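Long-range contact in haloacid dehalogenase-like hydrolase (Salmonella enterica subsp. enterica serovar Typhi, PDB 4EZE), which probably hydrolyses O-phosphoserine to serine and phosphate with the help of magnesium, the last step of serine biosynthesis: residues F156-K168 against N224-I237. Numbering follows the deposited sequence. Where two conformers were deposited one is given.
Sequences FTRRIGMLKGTPK and NTVEIRDNVLTDNI
With CG swung anti to the backbone N (chi1 -180°), the ring of Phe-156 leaves helix 152-161 and meets Asn-224, at the end of the outermost core strand 220-224, whose own CG lies anti to the carbonyl carbon. Ring and amide stack with their planes 28° apart, Asn-224 ND2 lying over the ring centre 3.6 Å above its plane. Asparagine suits this buried place because its flat amide covers the ring while its polar atoms are satisfied elsewhere, OD1 by Met-242 N and ND2 by Gly-203 O. Ile-160 CG1 lies over the rim of the opposite face, and Ile-237 CG2 reaches the edge in plane. Ile-237 CD1 packs against Phe-156 CE2, Ile-160 CG2 and Thr-157 CG2 (3.7 Å from the last); Phe-156 and Ile-160 also meet Val-226.

Beyond the helix a water bridges two carbonyls, donating to Ile-160 O and to Thr-234 O (2.8 Å). The chain then runs along the hairpin of strands 226-229 and 232-237, where buried Leu-233 packs CD2 on Leu-163 CB (3.8 Å). Gly-165 N donates a hydrogen bond to Leu-233 O (2.9 Å), and Leu-233 N donates one to Thr-166 O (2.7 Å, nearly straight at 172°). Gly-165 has a positive phi, which glycine tolerates easily in this type II turn. Lys-168 N donates to Asn-231 O (2.9 Å). Pro-167 and Val-232 thus form an antiparallel non-hydrogen-bonded pair; proline fits because its N is not used there. It is also the N-cap of helix 168-176.

The Phe-156 side chain is about 8 Å from that of Asp-116, the probable proton donor. Amide-ring stack and apolar core at one end, three backbone bonds at the other, tie the helical insert, consistent with a SerB-family cap, to the hairpin.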
loop_
_atom_site.group_PDB
_atom_site.type_symbol
_atom_site.label_atom_id
_atom_site.label_comp_id
_atom_site.label_asym_id
_atom_site.label_seq_id
_atom_site.Cartn_x
_atom_site.Cartn_y
_atom_site.Cartn_z
ATOM N N PHE A 156 6.426 13.538 14.417
ATOM C CA PHE A 156 7.533 13.455 13.472
ATOM C C PHE A 156 8.717 14.341 13.904
ATOM O O PHE A 156 9.870 13.906 13.913
ATOM C CB PHE A 156 7.075 13.808 12.041
ATOM C CG PHE A 156 8.180 13.726 11.034
ATOM C CD1 PHE A 156 8.555 12.505 10.500
ATOM C CD2 PHE A 156 8.890 14.862 10.663
ATOM C CE1 PHE A 156 9.611 12.417 9.603
ATOM C CE2 PHE A 156 9.944 14.783 9.757
ATOM C CZ PHE A 156 10.307 13.553 9.225
ATOM N N THR A 157 8.447 15.587 14.272
ATOM C CA THR A 157 9.551 16.487 14.608
ATOM C C THR A 157 10.299 15.962 15.830
ATOM O O THR A 157 11.535 15.900 15.847
ATOM C CB THR A 157 9.064 17.938 14.865
ATOM O OG1 THR A 157 7.830 17.904 15.582
ATOM C CG2 THR A 157 8.812 18.667 13.561
ATOM N N ARG A 158 9.544 15.600 16.865
ATOM C CA ARG A 158 10.137 15.055 18.097
ATOM C C ARG A 158 11.046 13.865 17.844
ATOM O O ARG A 158 12.176 13.819 18.333
ATOM C CB ARG A 158 9.058 14.648 19.095
ATOM C CG ARG A 158 8.832 15.665 20.196
ATOM C CD ARG A 158 7.560 15.354 20.966
ATOM N NE ARG A 158 7.534 16.023 22.263
ATOM C CZ ARG A 158 7.424 17.337 22.427
ATOM N NH1 ARG A 158 7.337 18.140 21.374
ATOM N NH2 ARG A 158 7.412 17.852 23.648
ATOM N N ARG A 159 10.548 12.892 17.087
ATOM C CA ARG A 159 11.349 11.703 16.799
ATOM C C ARG A 159 12.592 12.033 15.995
ATOM O O ARG A 159 13.669 11.485 16.246
ATOM C CB ARG A 159 10.502 10.633 16.101
ATOM C CG ARG A 159 9.513 9.984 17.067
ATOM C CD ARG A 159 8.638 8.921 16.417
ATOM N NE ARG A 159 7.732 9.530 15.455
ATOM C CZ ARG A 159 7.671 9.190 14.177
ATOM N NH1 ARG A 159 8.428 8.201 13.718
ATOM N NH2 ARG A 159 6.821 9.816 13.369
ATOM N N ILE A 160 12.450 12.939 15.033
ATOM C CA ILE A 160 13.601 13.368 14.258
ATOM C C ILE A 160 14.586 14.117 15.158
ATOM O O ILE A 160 15.804 13.948 15.034
ATOM C CB ILE A 160 13.181 14.273 13.078
ATOM C CG1 ILE A 160 12.512 13.434 11.999
ATOM C CG2 ILE A 160 14.376 15.054 12.550
ATOM C CD1 ILE A 160 13.171 12.106 11.718
ATOM N N GLY A 161 14.051 14.932 16.072
ATOM C CA GLY A 161 14.885 15.663 17.032
ATOM C C GLY A 161 15.730 14.724 17.880
ATOM O O GLY A 161 16.827 15.083 18.299
ATOM N N MET A 162 15.216 13.519 18.131
ATOM C CA MET A 162 15.899 12.537 18.979
ATOM C C MET A 162 17.068 11.937 18.252
ATOM O O MET A 162 17.914 11.304 18.862
ATOM C CB MET A 162 14.970 11.384 19.365
ATOM C CG MET A 162 13.820 11.747 20.299
ATOM S SD MET A 162 14.381 11.951 21.998
ATOM C CE MET A 162 15.182 10.373 22.280
ATOM N N LEU A 163 17.113 12.133 16.941
ATOM C CA LEU A 163 18.113 11.475 16.115
ATOM C C LEU A 163 19.229 12.414 15.655
ATOM O O LEU A 163 20.116 12.024 14.878
ATOM C CB LEU A 163 17.431 10.854 14.895
ATOM C CG LEU A 163 16.272 9.902 15.181
ATOM C CD1 LEU A 163 15.708 9.376 13.868
ATOM C CD2 LEU A 163 16.714 8.751 16.079
ATOM N N LYS A 164 19.175 13.656 16.114
ATOM C CA LYS A 164 20.153 14.641 15.718
ATOM C C LYS A 164 21.566 14.108 15.919
ATOM O O LYS A 164 21.868 13.508 16.943
ATOM C CB LYS A 164 19.962 15.902 16.545
ATOM C CG LYS A 164 20.668 17.108 15.946
ATOM C CD LYS A 164 20.602 18.307 16.879
ATOM C CE LYS A 164 21.584 19.400 16.467
ATOM N NZ LYS A 164 21.658 20.494 17.483
ATOM N N GLY A 165 22.443 14.343 14.958
ATOM C CA GLY A 165 23.803 13.791 15.033
ATOM C C GLY A 165 24.037 12.378 14.477
ATOM O O GLY A 165 25.176 11.925 14.412
ATOM N N THR A 166 22.992 11.670 14.058
ATOM C CA THR A 166 23.200 10.329 13.503
ATOM C C THR A 166 23.979 10.414 12.203
ATOM O O THR A 166 23.646 11.201 11.320
ATOM C CB THR A 166 21.871 9.621 13.217
ATOM O OG1 THR A 166 21.077 9.578 14.405
ATOM C CG2 THR A 166 22.114 8.222 12.721
ATOM N N PRO A 167 25.045 9.620 12.092
ATOM C CA PRO A 167 25.928 9.617 10.917
ATOM C C PRO A 167 25.249 9.039 9.676
ATOM O O PRO A 167 24.532 8.028 9.757
ATOM C CB PRO A 167 27.092 8.693 11.327
ATOM C CG PRO A 167 26.918 8.428 12.788
ATOM C CD PRO A 167 25.484 8.701 13.152
ATOM N N LYS A 168 25.498 9.668 8.532
ATOM C CA LYS A 168 24.965 9.194 7.254
ATOM C C LYS A 168 25.121 7.680 7.133
ATOM O O LYS A 168 24.260 6.988 6.586
ATOM C CB LYS A 168 25.680 9.906 6.093
ATOM C CG LYS A 168 24.925 9.914 4.765
ATOM C CD LYS A 168 25.109 11.230 4.023
ATOM C CE LYS A 168 26.335 11.226 3.126
ATOM N NZ LYS A 168 26.005 10.755 1.754
ATOM N N ASN A 224 9.228 13.563 3.550
ATOM C CA ASN A 224 9.792 14.687 4.303
ATOM C C ASN A 224 11.268 14.780 4.006
ATOM O O ASN A 224 11.899 13.792 3.624
ATOM C CB ASN A 224 9.616 14.494 5.790
ATOM C CG ASN A 224 8.237 14.832 6.253
ATOM O OD1 ASN A 224 7.812 15.973 6.148
ATOM N ND2 ASN A 224 7.534 13.844 6.812
ATOM N N THR A 225 11.837 15.967 4.179
ATOM C CA THR A 225 13.249 16.120 3.921
ATOM C C THR A 225 13.915 16.583 5.205
ATOM O O THR A 225 13.498 17.579 5.802
ATOM C CB THR A 225 13.533 17.113 2.778
ATOM O OG1 THR A 225 12.556 16.952 1.739
ATOM C CG2 THR A 225 14.920 16.862 2.187
ATOM N N VAL A 226 14.919 15.839 5.654
ATOM C CA VAL A 226 15.706 16.270 6.815
ATOM C C VAL A 226 17.146 16.416 6.374
ATOM O O VAL A 226 17.753 15.458 5.896
ATOM C CB VAL A 226 15.586 15.285 7.968
ATOM C CG1 VAL A 226 16.393 15.788 9.167
ATOM C CG2 VAL A 226 14.106 15.117 8.321
ATOM N N GLU A 227 17.674 17.633 6.481
ATOM C CA GLU A 227 18.986 17.926 5.931
ATOM C C GLU A 227 20.064 17.138 6.658
ATOM O O GLU A 227 19.984 16.910 7.855
ATOM C CB GLU A 227 19.294 19.417 6.041
ATOM C CG GLU A 227 20.693 19.766 5.554
ATOM C CD GLU A 227 21.170 21.127 6.046
ATOM O OE1 GLU A 227 20.579 21.682 6.997
ATOM O OE2 GLU A 227 22.149 21.642 5.481
ATOM N N ILE A 228 21.069 16.728 5.911
ATOM C CA ILE A 228 22.242 16.091 6.462
ATOM C C ILE A 228 23.411 16.985 6.119
ATOM O O ILE A 228 23.622 17.323 4.954
ATOM C CB ILE A 228 22.496 14.725 5.819
ATOM C CG1 ILE A 228 21.585 13.667 6.440
ATOM C CG2 ILE A 228 23.967 14.353 5.942
ATOM C CD1 ILE A 228 21.448 12.413 5.595
ATOM N N ARG A 229 24.158 17.381 7.139
ATOM C CA ARG A 229 25.272 18.295 6.964
ATOM C C ARG A 229 26.490 17.795 7.742
ATOM O O ARG A 229 26.351 17.296 8.868
ATOM C CB ARG A 229 24.880 19.694 7.433
ATOM C CG ARG A 229 25.712 20.783 6.774
ATOM C CD ARG A 229 25.502 22.121 7.443
ATOM N NE ARG A 229 24.103 22.348 7.813
ATOM C CZ ARG A 229 23.639 23.490 8.316
ATOM N NH1 ARG A 229 24.458 24.516 8.511
ATOM N NH2 ARG A 229 22.354 23.613 8.623
ATOM N N ASP A 230 27.673 17.936 7.142
ATOM C CA ASP A 230 28.921 17.375 7.700
ATOM C C ASP A 230 28.705 15.924 7.978
ATOM O O ASP A 230 29.201 15.394 8.970
ATOM C CB ASP A 230 29.331 18.080 9.007
ATOM C CG ASP A 230 29.442 19.572 8.833
ATOM O OD1 ASP A 230 29.981 19.979 7.784
ATOM O OD2 ASP A 230 28.969 20.335 9.716
ATOM N N ASN A 231 27.916 15.291 7.126
ATOM C CA ASN A 231 27.691 13.860 7.239
ATOM C C ASN A 231 26.923 13.372 8.457
ATOM O O ASN A 231 26.923 12.170 8.762
ATOM C CB ASN A 231 29.014 13.134 7.077
ATOM C CG ASN A 231 29.434 13.061 5.625
ATOM O OD1 ASN A 231 30.406 13.696 5.218
ATOM N ND2 ASN A 231 28.664 12.325 4.822
ATOM N N VAL A 232 26.245 14.272 9.156
ATOM C CA VAL A 232 25.377 13.790 10.222
ATOM C C VAL A 232 24.003 14.414 10.073
ATOM O O VAL A 232 23.859 15.519 9.545
ATOM C CB VAL A 232 25.953 14.019 11.647
ATOM C CG1 VAL A 232 27.084 13.038 11.932
ATOM C CG2 VAL A 232 26.410 15.456 11.845
ATOM N N LEU A 233 22.991 13.679 10.513
ATOM C CA LEU A 233 21.614 14.173 10.481
ATOM C C LEU A 233 21.472 15.477 11.250
ATOM O O LEU A 233 21.890 15.567 12.395
ATOM C CB LEU A 233 20.660 13.126 11.074
ATOM C CG LEU A 233 19.182 13.313 10.730
ATOM C CD1 LEU A 233 19.002 13.036 9.244
ATOM C CD2 LEU A 233 18.294 12.392 11.556
ATOM N N THR A 234 20.888 16.497 10.618
ATOM C CA THR A 234 20.525 17.713 11.329
ATOM C C THR A 234 19.088 17.546 11.799
ATOM O O THR A 234 18.504 16.488 11.622
ATOM C CB THR A 234 20.549 18.955 10.404
ATOM O OG1 THR A 234 19.598 18.770 9.348
ATOM C CG2 THR A 234 21.943 19.175 9.796
ATOM N N ASP A 235 18.519 18.600 12.373
ATOM C CA ASP A 235 17.085 18.675 12.617
ATOM C C ASP A 235 16.478 19.755 11.722
ATOM O O ASP A 235 15.455 20.345 12.079
ATOM C CB ASP A 235 16.807 19.067 14.066
ATOM C CG ASP A 235 17.342 20.463 14.397
ATOM O OD1 ASP A 235 17.823 21.147 13.470
ATOM O OD2 ASP A 235 17.278 20.878 15.570
ATOM N N ASN A 236 17.118 20.057 10.591
ATOM C CA ASN A 236 16.524 20.977 9.631
ATOM C C ASN A 236 15.534 20.222 8.748
ATOM O O ASN A 236 15.910 19.575 7.759
ATOM C CB ASN A 236 17.606 21.698 8.812
ATOM C CG ASN A 236 18.590 22.456 9.689
ATOM O OD1 ASN A 236 18.260 22.869 10.811
ATOM N ND2 ASN A 236 19.813 22.625 9.194
ATOM N N ILE A 237 14.270 20.285 9.142
ATOM C CA ILE A 237 13.213 19.606 8.436
ATOM C C ILE A 237 12.581 20.582 7.423
ATOM O O ILE A 237 12.161 21.672 7.792
ATOM C CB ILE A 237 12.133 19.113 9.427
ATOM C CG1 ILE A 237 12.729 18.148 10.454
ATOM C CG2 ILE A 237 11.008 18.384 8.695
ATOM C CD1 ILE A 237 11.702 17.644 11.438
HETATM O O HOH W 1 17.463 15.755 14.162
#